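Local coordinates for transcriptional regulator, LacI family protein (Rhodococcus jostii, PDB 3K9C) that probably binds DNA as a LacI-family transcription regulator, its periplasmic-binding-protein-like region resembling those that sense sugars in related repressors, at residues G125-A130 / H154-S159. Sequence-based numbering, arbitrary orientation.
Sequences GHRNIA and HGLSAS
Ser159 meets the backbone of Arg127 and Ile129 just where strands 129-133 and 160-164 begin, and the pair illustrates how polar groups of loop and backbone can meet at the point where two adjacent parallel strands start. The hydroxyl of Ser159 is the donor: OG lies 2.8 Å from Arg127 O, approaching from above the carbonyl plane, 54° out of it. With chi1 at 52°, OG sits between the backbone N and the carbonyl carbon of its own residue, and this turn carries it over to that oxygen. Arg127 O also takes a weak bond from Ile129 N, closing an inverse gamma turn centred on Asn128. The main chain adds a second weak bond, Ile129 N to Ser159 O at 3.3 Å, and a CA-H...O contact from Asn128 CA to the same oxygen. A water gives Ser159 O a further, shorter bond of 2.6 Å and bridges weakly to Ile129 O. Beyond the segments, Ile129 pairs through its backbone with Thr161; the contact thus lies at the strand-entry end of a beta-alpha-beta crossover, built with helix 140-153, in the periplasmic binding protein-like domain.

The apolar part belongs to Leu156. CD1 rests 3.8 Å from Arg127 CA, while CD2 touches the guanidinium edge near its plane, 3.6 Å from NE. The two side chains cross at about a right angle. Beside the hydroxyl bond, ND2 of Asn128 makes van der Waals contact with Ser159 CB at 3.4 Å.

Were Ser159 replaced by an alanine, the loss of OG would probably leave Arg127 O with just the weak turn bond among those of the two segments. One short hydroxyl bond, a weak backbone bond and a water thus link the segments, while buried Leu156 gives the exposed Arg127 an apolar neighbour at its guanidinium edge.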
loop_
_atom_site.group_PDB
_atom_site.type_symbol
_atom_site.label_atom_id
_atom_site.label_comp_id
_atom_site.label_asym_id
_atom_site.label_seq_id
_atom_site.Cartn_x
_atom_site.Cartn_y
_atom_site.Cartn_z
ATOM N N GLY B 125 22.955 -21.129 12.034
ATOM C CA GLY B 125 24.162 -21.559 11.344
ATOM C C GLY B 125 24.713 -20.723 10.206
ATOM O O GLY B 125 25.757 -21.062 9.655
ATOM N N HIS B 126 24.024 -19.644 9.842
ATOM C CA HIS B 126 24.466 -18.789 8.743
ATOM C C HIS B 126 25.715 -17.979 9.092
ATOM O O HIS B 126 25.855 -17.487 10.213
ATOM C CB HIS B 126 23.324 -17.842 8.334
ATOM C CG HIS B 126 22.133 -18.543 7.753
ATOM N ND1 HIS B 126 22.103 -19.009 6.455
ATOM C CD2 HIS B 126 20.944 -18.883 8.301
ATOM C CE1 HIS B 126 20.944 -19.599 6.229
ATOM N NE2 HIS B 126 20.221 -19.540 7.332
ATOM N N ARG B 127 26.618 -17.839 8.126
ATOM C CA ARG B 127 27.845 -17.073 8.330
ATOM C C ARG B 127 28.054 -16.034 7.224
ATOM O O ARG B 127 28.544 -14.932 7.488
ATOM C CB ARG B 127 29.047 -18.023 8.419
ATOM C CG ARG B 127 28.934 -19.013 9.574
ATOM C CD ARG B 127 30.169 -19.883 9.703
ATOM N NE ARG B 127 31.350 -19.100 10.054
ATOM C CZ ARG B 127 32.514 -19.629 10.410
ATOM N NH1 ARG B 127 32.654 -20.947 10.465
ATOM N NH2 ARG B 127 33.538 -18.841 10.711
ATOM N N ASN B 128 27.702 -16.381 5.987
ATOM C CA ASN B 128 27.820 -15.431 4.881
ATOM C C ASN B 128 26.472 -14.742 4.851
ATOM O O ASN B 128 25.547 -15.197 4.179
ATOM C CB ASN B 128 28.050 -16.138 3.549
ATOM C CG ASN B 128 29.385 -16.835 3.490
ATOM O OD1 ASN B 128 29.462 -18.060 3.560
ATOM N ND2 ASN B 128 30.454 -16.053 3.376
ATOM N N ILE B 129 26.363 -13.652 5.595
ATOM C CA ILE B 129 25.115 -12.927 5.686
ATOM C C ILE B 129 25.208 -11.541 5.085
ATOM O O ILE B 129 26.174 -10.805 5.321
ATOM C CB ILE B 129 24.675 -12.839 7.148
ATOM C CG1 ILE B 129 24.616 -14.257 7.735
ATOM C CG2 ILE B 129 23.322 -12.138 7.254
ATOM C CD1 ILE B 129 24.490 -14.309 9.243
ATOM N N ALA B 130 24.187 -11.190 4.308
ATOM C CA ALA B 130 24.148 -9.903 3.651
ATOM C C ALA B 130 23.019 -9.008 4.131
ATOM O O ALA B 130 21.976 -9.469 4.611
ATOM C CB ALA B 130 24.040 -10.098 2.146
ATOM N N HIS B 154 29.881 -11.728 16.199
ATOM C CA HIS B 154 29.885 -13.164 15.948
ATOM C C HIS B 154 31.143 -13.623 15.220
ATOM O O HIS B 154 31.241 -14.784 14.833
ATOM C CB HIS B 154 28.666 -13.593 15.124
ATOM C CG HIS B 154 27.378 -13.603 15.891
ATOM N ND1 HIS B 154 26.637 -12.465 16.121
ATOM C CD2 HIS B 154 26.703 -14.617 16.483
ATOM C CE1 HIS B 154 25.560 -12.775 16.821
ATOM N NE2 HIS B 154 25.576 -14.075 17.054
ATOM N N GLY B 155 32.098 -12.717 15.033
ATOM C CA GLY B 155 33.333 -13.067 14.346
ATOM C C GLY B 155 33.136 -13.286 12.857
ATOM O O GLY B 155 33.873 -14.050 12.225
ATOM N N LEU B 156 32.155 -12.596 12.283
ATOM C CA LEU B 156 31.842 -12.748 10.867
ATOM C C LEU B 156 32.066 -11.498 10.005
ATOM O O LEU B 156 31.520 -11.398 8.904
ATOM C CB LEU B 156 30.388 -13.223 10.725
ATOM C CG LEU B 156 29.984 -14.478 11.517
ATOM C CD1 LEU B 156 28.509 -14.796 11.270
ATOM C CD2 LEU B 156 30.856 -15.666 11.100
ATOM N N SER B 157 32.863 -10.549 10.491
ATOM C CA SER B 157 33.119 -9.329 9.732
ATOM C C SER B 157 33.664 -9.583 8.325
ATOM O O SER B 157 33.442 -8.777 7.425
ATOM C CB SER B 157 34.094 -8.417 10.488
ATOM O OG SER B 157 33.471 -7.802 11.603
ATOM N N ALA B 158 34.369 -10.695 8.132
ATOM C CA ALA B 158 34.940 -11.010 6.820
ATOM C C ALA B 158 33.953 -11.692 5.863
ATOM O O ALA B 158 34.251 -11.869 4.680
ATOM C CB ALA B 158 36.196 -11.874 6.986
ATOM N N SER B 159 32.786 -12.079 6.371
ATOM C CA SER B 159 31.779 -12.709 5.520
ATOM C C SER B 159 30.478 -11.909 5.563
ATOM O O SER B 159 29.397 -12.428 5.247
ATOM C CB SER B 159 31.543 -14.161 5.943
ATOM O OG SER B 159 31.276 -14.271 7.325
HETATM O O HOH W 1 28.093 -11.716 3.085
#